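Local coordinates for uncharacterized NTF-2 like protein (Silicibacter pomeroyi DSS-3, PDB 3FKA), which is of unknown function but has an NTF2-like fold and belongs to a putative lumazine-binding family, so it may bind a small ligand, at residues B[8-19]-B[70-79]. Residues are numbered along the deposited sequence; the frame is centred on the assembly and turned at random. Where two conformers were deposited one is given.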
loop_
_atom_site.group_PDB
_atom_site.type_symbol
_atom_site.label_atom_id
_atom_site.label_comp_id
_atom_site.label_asym_id
_atom_site.label_seq_id
_atom_site.Cartn_x
_atom_site.Cartn_y
_atom_site.Cartn_z
ATOM N N ILE B 8 -0.253 -13.238 -6.414
ATOM C CA ILE B 8 0.717 -12.147 -6.647
ATOM C C ILE B 8 1.584 -12.447 -7.875
ATOM O O ILE B 8 1.869 -11.530 -8.681
ATOM C CB ILE B 8 1.513 -11.838 -5.365
ATOM C CG1 ILE B 8 0.562 -11.147 -4.390
ATOM C CG2 ILE B 8 2.695 -10.923 -5.654
ATOM C CD1 ILE B 8 1.083 -11.035 -2.998
ATOM N N ALA B 9 1.987 -13.708 -8.049
ATOM C CA ALA B 9 2.749 -14.109 -9.240
ATOM C C ALA B 9 1.896 -13.878 -10.511
ATOM O O ALA B 9 2.379 -13.359 -11.535
ATOM C CB ALA B 9 3.196 -15.563 -9.118
ATOM N N ALA B 10 0.609 -14.222 -10.443
ATOM C CA ALA B 10 -0.301 -14.014 -11.596
ATOM C C ALA B 10 -0.473 -12.527 -11.945
ATOM O O ALA B 10 -0.479 -12.135 -13.124
ATOM C CB ALA B 10 -1.649 -14.665 -11.340
ATOM N N LEU B 11 -0.576 -11.699 -10.908
ATOM C CA LEU B 11 -0.720 -10.250 -11.055
ATOM C C LEU B 11 0.564 -9.642 -11.632
ATOM O O LEU B 11 0.506 -8.729 -12.462
ATOM C CB LEU B 11 -1.121 -9.616 -9.700
ATOM C CG LEU B 11 -2.559 -9.906 -9.245
ATOM C CD1 LEU B 11 -2.729 -9.684 -7.694
ATOM C CD2 LEU B 11 -3.589 -9.115 -10.045
ATOM N N THR B 12 1.715 -10.175 -11.216
ATOM C CA THR B 12 3.015 -9.730 -11.713
ATOM C C THR B 12 3.079 -10.021 -13.223
ATOM O O THR B 12 3.515 -9.151 -14.002
ATOM C CB THR B 12 4.177 -10.395 -10.926
ATOM O OG1 THR B 12 4.077 -10.014 -9.538
ATOM C CG2 THR B 12 5.510 -9.958 -11.456
ATOM N N ALA B 13 2.640 -11.222 -13.614
ATOM C CA ALA B 13 2.585 -11.617 -15.044
ATOM C C ALA B 13 1.630 -10.705 -15.803
ATOM O O ALA B 13 1.926 -10.308 -16.932
ATOM C CB ALA B 13 2.145 -13.050 -15.209
ATOM N N LEU B 14 0.477 -10.412 -15.201
ATOM C CA LEU B 14 -0.522 -9.520 -15.789
ATOM C C LEU B 14 0.085 -8.152 -16.067
ATOM O O LEU B 14 -0.134 -7.599 -17.144
ATOM C CB LEU B 14 -1.753 -9.397 -14.886
ATOM C CG LEU B 14 -2.864 -8.434 -15.319
ATOM C CD1 LEU B 14 -3.449 -8.882 -16.626
ATOM C CD2 LEU B 14 -3.953 -8.342 -14.224
ATOM N N VAL B 15 0.851 -7.606 -15.121
ATOM C CA VAL B 15 1.486 -6.292 -15.311
ATOM C C VAL B 15 2.460 -6.336 -16.497
ATOM O O VAL B 15 2.466 -5.442 -17.325
ATOM C CB VAL B 15 2.221 -5.814 -14.059
ATOM C CG1 VAL B 15 2.960 -4.511 -14.359
ATOM C CG2 VAL B 15 1.231 -5.606 -12.926
ATOM N N GLU B 16 3.277 -7.384 -16.571
ATOM C CA GLU B 16 4.206 -7.535 -17.679
ATOM C C GLU B 16 3.452 -7.606 -19.024
ATOM O O GLU B 16 3.839 -6.959 -19.994
ATOM C CB GLU B 16 5.087 -8.764 -17.499
ATOM C CG GLU B 16 6.101 -8.916 -18.648
ATOM C CD GLU B 16 7.150 -9.994 -18.405
ATOM O OE1 GLU B 16 7.047 -10.778 -17.439
ATOM O OE2 GLU B 16 8.109 -10.058 -19.205
ATOM N N THR B 17 2.365 -8.367 -19.062
ATOM C CA THR B 17 1.551 -8.491 -20.264
ATOM C C THR B 17 0.975 -7.131 -20.656
ATOM O O THR B 17 0.979 -6.750 -21.834
ATOM C CB THR B 17 0.431 -9.527 -20.069
ATOM O OG1 THR B 17 1.031 -10.802 -19.801
ATOM C CG2 THR B 17 -0.410 -9.612 -21.315
ATOM N N TYR B 18 0.458 -6.427 -19.648
ATOM C CA TYR B 18 -0.090 -5.094 -19.836
ATOM C C TYR B 18 0.907 -4.107 -20.426
ATOM O O TYR B 18 0.633 -3.506 -21.465
ATOM C CB TYR B 18 -0.679 -4.565 -18.494
ATOM C CG TYR B 18 -0.720 -3.072 -18.386
ATOM C CD1 TYR B 18 -1.468 -2.324 -19.257
ATOM C CD2 TYR B 18 -0.007 -2.410 -17.386
ATOM C CE1 TYR B 18 -1.482 -0.973 -19.166
ATOM C CE2 TYR B 18 -0.009 -1.054 -17.287
ATOM C CZ TYR B 18 -0.738 -0.323 -18.174
ATOM O OH TYR B 18 -0.718 1.057 -18.048
ATOM N N VAL B 19 2.081 -3.993 -19.818
ATOM C CA VAL B 19 3.094 -3.027 -20.281
ATOM C C VAL B 19 3.570 -3.353 -21.705
ATOM O O VAL B 19 3.661 -2.460 -22.561
ATOM C CB VAL B 19 4.283 -2.933 -19.292
ATOM C CG1 VAL B 19 5.306 -1.935 -19.769
ATOM C CG2 VAL B 19 3.789 -2.534 -17.900
ATOM N N PRO B 70 10.427 -1.541 -22.858
ATOM C CA PRO B 70 9.977 -0.486 -21.958
ATOM C C PRO B 70 10.334 -0.653 -20.493
ATOM O O PRO B 70 10.396 -1.775 -20.015
ATOM C CB PRO B 70 8.465 -0.590 -22.087
ATOM C CG PRO B 70 8.223 -2.042 -22.239
ATOM C CD PRO B 70 9.351 -2.524 -23.097
ATOM N N PHE B 71 10.602 0.477 -19.831
ATOM C CA PHE B 71 10.868 0.488 -18.414
ATOM C C PHE B 71 9.556 0.338 -17.672
ATOM O O PHE B 71 8.582 0.987 -18.031
ATOM C CB PHE B 71 11.478 1.804 -17.913
ATOM C CG PHE B 71 11.259 2.030 -16.414
ATOM C CD1 PHE B 71 12.091 1.439 -15.472
ATOM C CD2 PHE B 71 10.170 2.792 -15.954
ATOM C CE1 PHE B 71 11.864 1.622 -14.106
ATOM C CE2 PHE B 71 9.932 2.961 -14.594
ATOM C CZ PHE B 71 10.784 2.380 -13.675
ATOM N N TRP B 72 9.534 -0.489 -16.634
ATOM C CA TRP B 72 8.364 -0.608 -15.757
ATOM C C TRP B 72 8.785 -1.225 -14.428
ATOM O O TRP B 72 9.798 -1.935 -14.348
ATOM C CB TRP B 72 7.196 -1.400 -16.354
ATOM C CG TRP B 72 7.547 -2.800 -16.669
ATOM C CD1 TRP B 72 8.235 -3.232 -17.760
ATOM C CD2 TRP B 72 7.221 -3.955 -15.916
ATOM N NE1 TRP B 72 8.364 -4.588 -17.732
ATOM C CE2 TRP B 72 7.749 -5.063 -16.606
ATOM C CE3 TRP B 72 6.537 -4.170 -14.722
ATOM C CZ2 TRP B 72 7.619 -6.367 -16.136
ATOM C CZ3 TRP B 72 6.395 -5.465 -14.257
ATOM C CH2 TRP B 72 6.939 -6.550 -14.962
ATOM N N ALA B 73 7.999 -0.943 -13.397
ATOM C CA ALA B 73 8.246 -1.465 -12.060
ATOM C C ALA B 73 6.944 -1.567 -11.301
ATOM O O ALA B 73 6.065 -0.759 -11.514
ATOM C CB ALA B 73 9.211 -0.556 -11.311
ATOM N N ILE B 74 6.828 -2.564 -10.432
ATOM C CA ILE B 74 5.662 -2.735 -9.580
ATOM C C ILE B 74 6.049 -2.091 -8.261
ATOM O O ILE B 74 6.934 -2.597 -7.565
ATOM C CB ILE B 74 5.269 -4.204 -9.391
ATOM C CG1 ILE B 74 4.763 -4.764 -10.712
ATOM C CG2 ILE B 74 4.168 -4.346 -8.365
ATOM C CD1 ILE B 74 4.580 -6.294 -10.727
ATOM N N SER B 75 5.428 -0.958 -7.953
ATOM C CA SER B 75 5.681 -0.229 -6.723
ATOM C C SER B 75 4.840 -0.788 -5.585
ATOM O O SER B 75 5.248 -0.695 -4.442
ATOM C CB SER B 75 5.446 1.264 -6.915
ATOM O OG SER B 75 6.433 1.773 -7.793
ATOM N N SER B 76 3.631 -1.270 -5.880
ATOM C CA SER B 76 2.844 -1.932 -4.844
ATOM C C SER B 76 1.774 -2.824 -5.442
ATOM O O SER B 76 1.331 -2.613 -6.584
ATOM C CB SER B 76 2.194 -0.958 -3.845
ATOM O OG SER B 76 1.086 -0.289 -4.402
ATOM N N VAL B 77 1.415 -3.836 -4.653
ATOM C CA VAL B 77 0.387 -4.812 -4.986
ATOM C C VAL B 77 -0.360 -5.097 -3.698
ATOM O O VAL B 77 0.280 -5.406 -2.694
ATOM C CB VAL B 77 0.936 -6.155 -5.500
ATOM C CG1 VAL B 77 -0.232 -7.086 -5.859
ATOM C CG2 VAL B 77 1.861 -5.977 -6.708
ATOM N N SER B 78 -1.697 -4.973 -3.714
ATOM C CA SER B 78 -2.547 -5.251 -2.553
ATOM C C SER B 78 -3.596 -6.248 -3.028
ATOM O O SER B 78 -4.148 -6.079 -4.117
ATOM C CB SER B 78 -3.215 -3.994 -1.982
ATOM O OG SER B 78 -2.254 -3.084 -1.477
ATOM N N VAL B 79 -3.880 -7.271 -2.223
ATOM C CA VAL B 79 -4.844 -8.299 -2.600
ATOM C C VAL B 79 -5.774 -8.612 -1.433
ATOM O O VAL B 79 -5.314 -8.727 -0.282
ATOM C CB VAL B 79 -4.148 -9.621 -2.992
ATOM C CG1 VAL B 79 -5.174 -10.697 -3.412
ATOM C CG2 VAL B 79 -3.125 -9.447 -4.110
HETATM O O HOH W 1 9.178 -7.329 -19.610
#
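With CG set between its backbone N and carbonyl carbon (chi1 61°), Trp72 lays its indole along helix 8-19, while Val15 sends CG1 anti to the backbone N and meets the ring with that branch. One face of the indole receives Glu16 CA in a CH-pi contact, 4.3 Å from the centroid of the six-membered ring, and Val19 CG2 covers the same face farther along, near Trp72 CG. Val15 CG1 comes obliquely to within 3.6 Å of Trp72 CZ3, and Val19 CG1, in the conformer given, touches both Trp72 CD1 and Pro70 CG. The extended Glu16 side chain runs past the ring until OE2 accepts a hydrogen bond from a water at the indole edge, which takes a weak bond from Trp72 NE1. Further along, Ile74 CD1 rests against Thr12 CG2 at 3.8 Å, the two side chains crossing nearly at right angles. Thr12 OG1 turns back to Ile8 O (2.8 Å), a carbonyl that Thr12 N reaches from the opposite face. At the far end, Leu11 CD1 touches Val79 CG2 at 3.6 Å and also meets Val77 CG1. No hydrogen bond directly joins the segments. Beyond Ile74, Ser75 and Ser76 both face His87 in a classic beta bulge, and residues 76-78 continue the sheet into the second subunit. Helix 4-24 packed against the edge strand of this chain's curved mixed sheet is characteristic of the NTF2-like alpha+beta fold.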